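Local coordinates for protein mirolysin (Tannerella forsythia, PDB 6R7V) that is a zinc metallopeptidase of the pappalysin family, held here as a latent zymogen by a cysteine switch and probably cleaving proteins once activated, at residues A[70-84]-A[202-214]. The protein carries 1 engineered substitution. Sequence-based numbering, arbitrary orientation.
Sequences QIQVLNEDFRRMNAD and GRTATHAVGHWLD. Engineered in segment 202-214: Ala208 (natural residue Glu). With ZN (zinc ion), chain D.
Gln70 reaches the start of helix 203-212 with its amide: NE2 donates to Gly202 O (2.9 Å), which receives it on a lone pair and itself lies close to the plane of the Gln70 amide. With CG anti to the backbone N (chi1 -179°) and the chain bent at chi2, the amide folds over the methyl of Ala205. Its OE1 accepts from Gly190 N and from a water that in turn takes the N-H of Ala205. One turn on, Val73 CG1 rests against Gly202 O, and Leu74 pushes CD2 against the backbone of Thr206 (3.8 Å to CA) and beside Val209 CG2.

Asp77 is the polar centre. Its OD2 accepts twice, from Thr206 OG1 on the anti side (2.7 Å) and from Arg203 NE on the syn side (2.8 Å), while OD1 takes Arg203 NH2 from above the carboxylate plane. Arg203 thus grips Asp77 side-on, the two flat groups 36° apart. Phe78, the first residue past the helix, directs CZ at Val209 CG1 (3.6 Å) and CE2 at Leu213 CD1, with Thr206 O near the ring plane at its edge. Asn82 ND2 bonds Asp84 OD1 (2.8 Å), steadying the carboxylate that receives NH1 and NH2 of Arg203 end-on through syn lone pairs. Two carboxylates therefore fix the buried guanidinium along its edges and probably balance its charge.

The axes of 70-77 and helix 203-212 pass 9.3 Å apart, crossing at -57°. Helix 203-212 carries the zinc ligands His207 and His211, completed by His217 and the switch residue Cys6, as expected of a metzincin active-site helix; Ala208 is engineered from Glu. Helix 64-77 backs this helix on a side away from His207, with strand 101-105 against Leu74 and Val209, strand 182-185 against Ala205, and helix 280-288 meeting Phe78 and Leu213 through Met286.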
ATOM      1  N   GLN A  70      10.706   1.429   8.632  1.00 14.24           N
ATOM      2  CA  GLN A  70       9.640   1.332   7.641  1.00 13.09           C
ATOM      3  C   GLN A  70       8.891   2.652   7.485  1.00 14.20           C
ATOM      4  O   GLN A  70       8.524   3.038   6.356  1.00 13.12           O
ATOM      5  CB  GLN A  70       8.651   0.216   8.011  1.00 14.07           C
ATOM      6  CG  GLN A  70       7.528   0.053   6.974  1.00 13.88           C
ATOM      7  CD  GLN A  70       8.081  -0.367   5.627  1.00 14.41           C
ATOM      8  OE1 GLN A  70       8.467  -1.519   5.455  1.00 14.23           O
ATOM      9  NE2 GLN A  70       8.112   0.510   4.638  1.00 13.91           N
ATOM     10  N   ILE A  71       8.660   3.355   8.601  1.00 14.07           N
ATOM     11  CA  ILE A  71       7.977   4.641   8.539  1.00 13.71           C
ATOM     12  C   ILE A  71       8.846   5.630   7.761  1.00 14.87           C
ATOM     13  O   ILE A  71       8.322   6.415   6.945  1.00 15.28           O
ATOM     14  CB  ILE A  71       7.647   5.143   9.953  1.00 16.32           C
ATOM     15  CG1 ILE A  71       6.802   4.093  10.692  1.00 17.94           C
ATOM     16  CG2 ILE A  71       6.875   6.487   9.873  1.00 18.84           C
ATOM     17  CD1 ILE A  71       5.461   3.647   9.986  1.00 25.13           C
ATOM     18  N   GLN A  72      10.174   5.544   7.965  1.00 14.29           N
ATOM     19  CA  GLN A  72      11.127   6.381   7.209  1.00 14.14           C
ATOM     20  C   GLN A  72      10.993   6.136   5.699  1.00 14.73           C
ATOM     21  O   GLN A  72      10.905   7.092   4.915  1.00 15.50           O
ATOM     22  CB  GLN A  72      12.553   6.074   7.654  1.00 15.72           C
ATOM     23  CG  GLN A  72      13.586   6.977   6.992  1.00 24.66           C
ATOM     24  CD  GLN A  72      15.008   6.634   7.378  1.00 47.48           C
ATOM     25  OE1 GLN A  72      15.329   5.510   7.794  1.00 39.83           O
ATOM     26  NE2 GLN A  72      15.895   7.603   7.230  1.00 45.13           N
ATOM     27  N   VAL A  73      10.922   4.858   5.299  1.00 14.01           N
ATOM     28  CA  VAL A  73      10.787   4.522   3.880  1.00 13.00           C
ATOM     29  C   VAL A  73       9.466   5.068   3.316  1.00 14.14           C
ATOM     30  O   VAL A  73       9.462   5.635   2.212  1.00 14.08           O
ATOM     31  CB  VAL A  73      10.875   2.990   3.687  1.00 14.02           C
ATOM     32  CG1 VAL A  73      10.444   2.582   2.266  1.00 14.39           C
ATOM     33  CG2 VAL A  73      12.294   2.472   3.955  1.00 14.70           C
ATOM     34  N   LEU A  74       8.348   4.941   4.055  1.00 13.11           N
ATOM     35  CA  LEU A  74       7.093   5.486   3.534  1.00 13.09           C
ATOM     36  C   LEU A  74       7.194   6.988   3.330  1.00 13.38           C
ATOM     37  O   LEU A  74       6.766   7.495   2.308  1.00 14.05           O
ATOM     38  CB  LEU A  74       5.908   5.174   4.443  1.00 13.07           C
ATOM     39  CG  LEU A  74       5.572   3.675   4.633  1.00 14.32           C
ATOM     40  CD1 LEU A  74       4.444   3.510   5.640  1.00 16.37           C
ATOM     41  CD2 LEU A  74       5.082   3.043   3.305  1.00 13.97           C
ATOM     42  N   ASN A  75       7.822   7.682   4.269  1.00 14.06           N
ATOM     43  CA  ASN A  75       7.982   9.133   4.142  1.00 14.89           C
ATOM     44  C   ASN A  75       8.913   9.505   3.003  1.00 19.02           C
ATOM     45  O   ASN A  75       8.688  10.539   2.379  1.00 19.93           O
ATOM     46  CB  ASN A  75       8.451   9.728   5.450  1.00 15.04           C
ATOM     47  CG  ASN A  75       7.282   9.866   6.416  1.00 16.86           C
ATOM     48  OD1 ASN A  75       6.265  10.428   6.041  1.00 19.83           O
ATOM     49  ND2 ASN A  75       7.388   9.369   7.634  1.00 17.70           N
ATOM     50  N   GLU A  76       9.884   8.665   2.677  1.00 14.06           N
ATOM     51  CA  GLU A  76      10.719   8.924   1.510  1.00 12.96           C
ATOM     52  C   GLU A  76       9.951   8.696   0.231  1.00 13.96           C
ATOM     53  O   GLU A  76       9.880   9.587  -0.638  1.00 13.91           O
ATOM     54  CB  GLU A  76      11.938   7.983   1.491  1.00 14.67           C
ATOM     55  CG  GLU A  76      12.958   8.298   2.573  1.00 16.02           C
ATOM     56  CD  GLU A  76      14.162   7.366   2.582  1.00 21.22           C
ATOM     57  OE1 GLU A  76      14.308   6.529   1.662  1.00 21.34           O
ATOM     58  OE2 GLU A  76      14.955   7.465   3.541  1.00 20.89           O
ATOM     59  N   ASP A  77       9.314   7.507   0.105  1.00 12.93           N
ATOM     60  CA  ASP A  77       8.684   7.170  -1.176  1.00 12.29           C
ATOM     61  C   ASP A  77       7.483   8.029  -1.503  1.00 12.91           C
ATOM     62  O   ASP A  77       7.266   8.305  -2.697  1.00 13.80           O
ATOM     63  CB  ASP A  77       8.302   5.690  -1.156  1.00 13.36           C
ATOM     64  CG  ASP A  77       9.511   4.745  -1.076  1.00 14.22           C
ATOM     65  OD1 ASP A  77      10.664   5.226  -1.247  1.00 14.45           O
ATOM     66  OD2 ASP A  77       9.304   3.526  -0.894  1.00 13.98           O
ATOM     67  N   PHE A  78       6.707   8.432  -0.498  1.00 13.17           N
ATOM     68  CA  PHE A  78       5.516   9.264  -0.715  1.00 12.85           C
ATOM     69  C   PHE A  78       5.820  10.767  -0.750  1.00 15.49           C
ATOM     70  O   PHE A  78       4.893  11.585  -0.848  1.00 16.86           O
ATOM     71  CB  PHE A  78       4.470   8.943   0.363  1.00 13.17           C
ATOM     72  CG  PHE A  78       3.739   7.648   0.113  1.00 12.36           C
ATOM     73  CD1 PHE A  78       4.291   6.427   0.504  1.00 12.23           C
ATOM     74  CD2 PHE A  78       2.526   7.635  -0.573  1.00 13.70           C
ATOM     75  CE1 PHE A  78       3.651   5.220   0.186  1.00 13.39           C
ATOM     76  CE2 PHE A  78       1.865   6.414  -0.847  1.00 14.98           C
ATOM     77  CZ  PHE A  78       2.426   5.224  -0.447  1.00 14.77           C
ATOM     78  N   ARG A  79       7.111  11.141  -0.716  1.00 13.09           N
ATOM     79  CA  ARG A  79       7.465  12.566  -0.824  1.00 13.51           C
ATOM     80  C   ARG A  79       8.592  12.734  -1.856  1.00 15.98           C
ATOM     81  O   ARG A  79       9.240  13.795  -1.893  1.00 16.91           O
ATOM     82  CB  ARG A  79       7.878  13.108   0.542  1.00 15.81           C
ATOM     83  CG  ARG A  79       6.720  13.143   1.548  1.00 19.23           C
ATOM     84  CD  ARG A  79       7.131  13.830   2.841  1.00 22.10           C
ATOM     85  NE  ARG A  79       8.262  13.191   3.506  1.00 21.42           N
ATOM     86  CZ  ARG A  79       8.876  13.715   4.562  1.00 26.56           C
ATOM     87  NH1 ARG A  79       8.486  14.883   5.052  1.00 28.34           N
ATOM     88  NH2 ARG A  79       9.909  13.095   5.112  1.00 24.83           N
ATOM     89  N   ARG A  80       8.821  11.706  -2.697  1.00 14.85           N
ATOM     90  CA  ARG A  80       9.943  11.671  -3.646  1.00 14.21           C
ATOM     91  C   ARG A  80      11.269  12.138  -2.972  1.00 17.61           C
ATOM     92  O   ARG A  80      12.054  12.924  -3.532  1.00 18.17           O
ATOM     93  CB  ARG A  80       9.645  12.446  -4.936  1.00 17.19           C
ATOM     94  CG  ARG A  80      10.619  12.010  -6.048  1.00 18.12           C
ATOM     95  CD  ARG A  80      10.081  12.059  -7.473  1.00 18.44           C
ATOM     96  NE  ARG A  80      11.077  11.552  -8.423  1.00 16.92           N
ATOM     97  CZ  ARG A  80      11.330  10.260  -8.683  1.00 18.81           C
ATOM     98  NH1 ARG A  80      10.664   9.294  -8.048  1.00 16.78           N
ATOM     99  NH2 ARG A  80      12.283   9.926  -9.549  1.00 20.36           N
ATOM    100  N   MET A  81      11.526  11.592  -1.780  1.00 14.68           N
ATOM    101  CA  MET A  81      12.749  11.827  -1.042  1.00 16.15           C
ATOM    102  C   MET A  81      13.567  10.554  -0.940  1.00 17.05           C
ATOM    103  O   MET A  81      14.573  10.543  -0.219  1.00 19.15           O
ATOM    104  CB  MET A  81      12.443  12.412   0.323  1.00 18.84           C
ATOM    105  CG  MET A  81      11.918  13.830   0.218  1.00 22.52           C
ATOM    106  SD  MET A  81      11.407  14.460   1.814  1.00 27.86           S
ATOM    107  CE  MET A  81      12.958  14.658   2.564  1.00 26.30           C
ATOM    108  N   ASN A  82      13.189   9.511  -1.695  1.00 15.19           N
ATOM    109  CA  ASN A  82      13.995   8.275  -1.768  1.00 15.31           C
ATOM    110  C   ASN A  82      15.287   8.593  -2.523  1.00 18.86           C
ATOM    111  O   ASN A  82      15.220   9.140  -3.624  1.00 18.28           O
ATOM    112  CB  ASN A  82      13.201   7.160  -2.494  1.00 14.48           C
ATOM    113  CG  ASN A  82      12.485   7.589  -3.761  1.00 18.30           C
ATOM    114  OD1 ASN A  82      11.681   8.549  -3.750  1.00 17.17           O
ATOM    115  ND2 ASN A  82      12.724   6.839  -4.856  1.00 16.27           N
ATOM    116  N   ALA A  83      16.448   8.246  -1.970  1.00 18.87           N
ATOM    117  CA  ALA A  83      17.697   8.544  -2.700  1.00 19.47           C
ATOM    118  C   ALA A  83      17.746   7.866  -4.063  1.00 23.46           C
ATOM    119  O   ALA A  83      18.305   8.446  -5.012  1.00 24.35           O
ATOM    120  CB  ALA A  83      18.911   8.145  -1.872  1.00 20.91           C
ATOM    121  N   ASP A  84      17.125   6.673  -4.201  1.00 20.30           N
ATOM    122  CA  ASP A  84      17.142   5.994  -5.497  1.00 21.45           C
ATOM    123  C   ASP A  84      16.213   6.652  -6.540  1.00 22.93           C
ATOM    124  O   ASP A  84      16.125   6.121  -7.643  1.00 24.53           O
ATOM    125  CB  ASP A  84      16.888   4.484  -5.392  1.00 22.90           C
ATOM    126  CG  ASP A  84      15.585   4.015  -4.766  1.00 22.88           C
ATOM    127  OD1 ASP A  84      14.698   4.859  -4.513  1.00 19.80           O
ATOM    128  OD2 ASP A  84      15.452   2.796  -4.517  1.00 25.89           O
ATOM    129  N   GLY A 202      11.900  -1.992   2.301  1.00 14.56           N
ATOM    130  CA  GLY A 202      10.619  -1.480   2.778  1.00 14.71           C
ATOM    131  C   GLY A 202       9.611  -1.185   1.696  1.00 14.66           C
ATOM    132  O   GLY A 202       8.590  -0.532   1.982  1.00 13.50           O
ATOM    133  N   ARG A 203       9.832  -1.704   0.465  1.00 13.36           N
ATOM    134  CA  ARG A 203       8.879  -1.389  -0.605  1.00 12.09           C
ATOM    135  C   ARG A 203       7.647  -2.288  -0.608  1.00 14.69           C
ATOM    136  O   ARG A 203       6.687  -1.970  -1.298  1.00 14.84           O
ATOM    137  CB  ARG A 203       9.546  -1.389  -1.996  1.00 14.00           C
ATOM    138  CG  ARG A 203      10.022  -0.013  -2.417  1.00 14.38           C
ATOM    139  CD  ARG A 203      11.112   0.571  -1.524  1.00 15.22           C
ATOM    140  NE  ARG A 203      11.364   1.969  -1.882  1.00 15.04           N
ATOM    141  CZ  ARG A 203      12.329   2.358  -2.705  1.00 15.86           C
ATOM    142  NH1 ARG A 203      13.120   1.459  -3.288  1.00 16.94           N
ATOM    143  NH2 ARG A 203      12.485   3.644  -2.992  1.00 15.12           N
ATOM    144  N   THR A 204       7.640  -3.404   0.107  1.00 13.89           N
ATOM    145  CA  THR A 204       6.419  -4.208   0.206  1.00 14.58           C
ATOM    146  C   THR A 204       5.331  -3.317   0.833  1.00 14.40           C
ATOM    147  O   THR A 204       4.191  -3.268   0.346  1.00 15.07           O
ATOM    148  CB  THR A 204       6.652  -5.512   0.987  1.00 16.05           C
ATOM    149  OG1 THR A 204       7.663  -6.260   0.300  1.00 16.95           O
ATOM    150  CG2 THR A 204       5.397  -6.349   1.090  1.00 15.45           C
ATOM    151  N   ALA A 205       5.685  -2.570   1.884  1.00 14.08           N
ATOM    152  CA  ALA A 205       4.675  -1.686   2.481  1.00 12.62           C
ATOM    153  C   ALA A 205       4.374  -0.480   1.601  1.00 13.46           C
ATOM    154  O   ALA A 205       3.234  -0.050   1.585  1.00 13.63           O
ATOM    155  CB  ALA A 205       5.120  -1.224   3.871  1.00 14.01           C
ATOM    156  N   THR A 206       5.373   0.074   0.872  1.00 12.14           N
ATOM    157  CA  THR A 206       5.043   1.189  -0.037  1.00 11.31           C
ATOM    158  C   THR A 206       3.997   0.741  -1.045  1.00 13.78           C
ATOM    159  O   THR A 206       2.996   1.446  -1.272  1.00 13.54           O
ATOM    160  CB  THR A 206       6.312   1.654  -0.784  1.00 12.21           C
ATOM    161  OG1 THR A 206       7.190   2.173   0.227  1.00 13.74           O
ATOM    162  CG2 THR A 206       6.029   2.787  -1.777  1.00 12.12           C
ATOM    163  N   HIS A 207       4.200  -0.470  -1.610  1.00 11.92           N
ATOM    164  CA  HIS A 207       3.278  -1.044  -2.586  1.00 12.01           C
ATOM    165  C   HIS A 207       1.881  -1.267  -1.947  1.00 13.04           C
ATOM    166  O   HIS A 207       0.860  -0.902  -2.552  1.00 14.08           O
ATOM    167  CB  HIS A 207       3.908  -2.359  -3.057  1.00 13.11           C
ATOM    168  CG  HIS A 207       3.073  -3.190  -3.971  1.00 14.02           C
ATOM    169  ND1 HIS A 207       3.360  -3.284  -5.320  1.00 14.28           N
ATOM    170  CD2 HIS A 207       2.023  -3.996  -3.683  1.00 13.57           C
ATOM    171  CE1 HIS A 207       2.475  -4.135  -5.809  1.00 14.15           C
ATOM    172  NE2 HIS A 207       1.635  -4.568  -4.856  1.00 13.37           N
ATOM    173  N   ALA A 208       1.838  -1.872  -0.741  1.00 12.41           N
ATOM    174  CA  ALA A 208       0.554  -2.163  -0.077  1.00 13.40           C
ATOM    175  C   ALA A 208      -0.167  -0.888   0.270  1.00 13.94           C
ATOM    176  O   ALA A 208      -1.393  -0.818   0.123  1.00 13.38           O
ATOM    177  CB  ALA A 208       0.787  -2.971   1.187  1.00 14.63           C
ATOM    178  N   VAL A 209       0.560   0.118   0.783  1.00 12.84           N
ATOM    179  CA  VAL A 209      -0.074   1.403   1.130  1.00 12.12           C
ATOM    180  C   VAL A 209      -0.618   2.053  -0.170  1.00 13.43           C
ATOM    181  O   VAL A 209      -1.695   2.663  -0.131  1.00 13.45           O
ATOM    182  CB  VAL A 209       0.893   2.323   1.940  1.00 13.18           C
ATOM    183  CG1 VAL A 209       0.332   3.732   2.124  1.00 13.38           C
ATOM    184  CG2 VAL A 209       1.212   1.698   3.295  1.00 14.21           C
ATOM    185  N   GLY A 210       0.075   1.861  -1.307  1.00 12.41           N
ATOM    186  CA  GLY A 210      -0.458   2.329  -2.582  1.00 12.37           C
ATOM    187  C   GLY A 210      -1.835   1.729  -2.825  1.00 13.24           C
ATOM    188  O   GLY A 210      -2.751   2.451  -3.192  1.00 13.09           O
ATOM    189  N   HIS A 211      -2.026   0.392  -2.607  1.00 12.38           N
ATOM    190  CA  HIS A 211      -3.392  -0.191  -2.741  1.00 12.50           C
ATOM    191  C   HIS A 211      -4.393   0.394  -1.734  1.00 13.94           C
ATOM    192  O   HIS A 211      -5.547   0.640  -2.092  1.00 13.92           O
ATOM    193  CB  HIS A 211      -3.364  -1.697  -2.526  1.00 12.27           C
ATOM    194  CG  HIS A 211      -2.608  -2.508  -3.548  1.00 13.39           C
ATOM    195  ND1 HIS A 211      -2.905  -2.451  -4.902  1.00 13.89           N
ATOM    196  CD2 HIS A 211      -1.688  -3.475  -3.352  1.00 13.93           C
ATOM    197  CE1 HIS A 211      -2.150  -3.381  -5.482  1.00 13.86           C
ATOM    198  NE2 HIS A 211      -1.427  -4.031  -4.594  1.00 14.07           N
ATOM    199  N   TRP A 212      -3.962   0.596  -0.482  1.00 13.50           N
ATOM    200  CA  TRP A 212      -4.856   1.197   0.521  1.00 12.58           C
ATOM    201  C   TRP A 212      -5.284   2.628   0.098  1.00 14.59           C
ATOM    202  O   TRP A 212      -6.350   3.112   0.525  1.00 14.95           O
ATOM    203  CB  TRP A 212      -4.092   1.178   1.849  1.00 13.14           C
ATOM    204  CG  TRP A 212      -4.837   1.735   3.015  1.00 13.77           C
ATOM    205  CD1 TRP A 212      -5.835   1.129   3.728  1.00 16.86           C
ATOM    206  CD2 TRP A 212      -4.595   2.989   3.636  1.00 14.15           C
ATOM    207  NE1 TRP A 212      -6.255   1.958   4.737  1.00 15.96           N
ATOM    208  CE2 TRP A 212      -5.540   3.132   4.678  1.00 16.37           C
ATOM    209  CE3 TRP A 212      -3.699   4.033   3.383  1.00 15.35           C
ATOM    210  CZ2 TRP A 212      -5.571   4.265   5.508  1.00 15.79           C
ATOM    211  CZ3 TRP A 212      -3.737   5.154   4.191  1.00 16.14           C
ATOM    212  CH2 TRP A 212      -4.691   5.281   5.217  1.00 16.64           C
ATOM    213  N   LEU A 213      -4.459   3.282  -0.770  1.00 13.11           N
ATOM    214  CA  LEU A 213      -4.717   4.580  -1.347  1.00 13.84           C
ATOM    215  C   LEU A 213      -5.221   4.475  -2.805  1.00 15.54           C
ATOM    216  O   LEU A 213      -5.105   5.415  -3.607  1.00 14.03           O
ATOM    217  CB  LEU A 213      -3.494   5.492  -1.225  1.00 13.25           C
ATOM    218  CG  LEU A 213      -3.124   5.860   0.221  1.00 16.25           C
ATOM    219  CD1 LEU A 213      -1.837   6.634   0.260  1.00 17.78           C
ATOM    220  CD2 LEU A 213      -4.285   6.634   0.930  1.00 18.95           C
ATOM    221  N   ASP A 214      -5.860   3.351  -3.114  1.00 13.95           N
ATOM    222  CA  ASP A 214      -6.663   3.127  -4.325  1.00 14.51           C
ATOM    223  C   ASP A 214      -5.874   2.745  -5.576  1.00 15.99           C
ATOM    224  O   ASP A 214      -6.480   2.638  -6.665  1.00 18.48           O
ATOM    225  CB  ASP A 214      -7.560   4.364  -4.644  1.00 15.95           C
ATOM    226  CG  ASP A 214      -8.952   4.006  -5.077  1.00 25.51           C
ATOM    227  OD1 ASP A 214      -9.380   2.897  -4.779  1.00 25.05           O
ATOM    228  OD2 ASP A 214      -9.603   4.849  -5.742  1.00 25.88           O
TER
HETATM  229 ZN    ZN D 403      -0.123  -5.563  -4.934  0.74 16.41          ZN
HETATM  230  O   HOH W   1       7.928  -3.313   3.503  1.00 15.47           O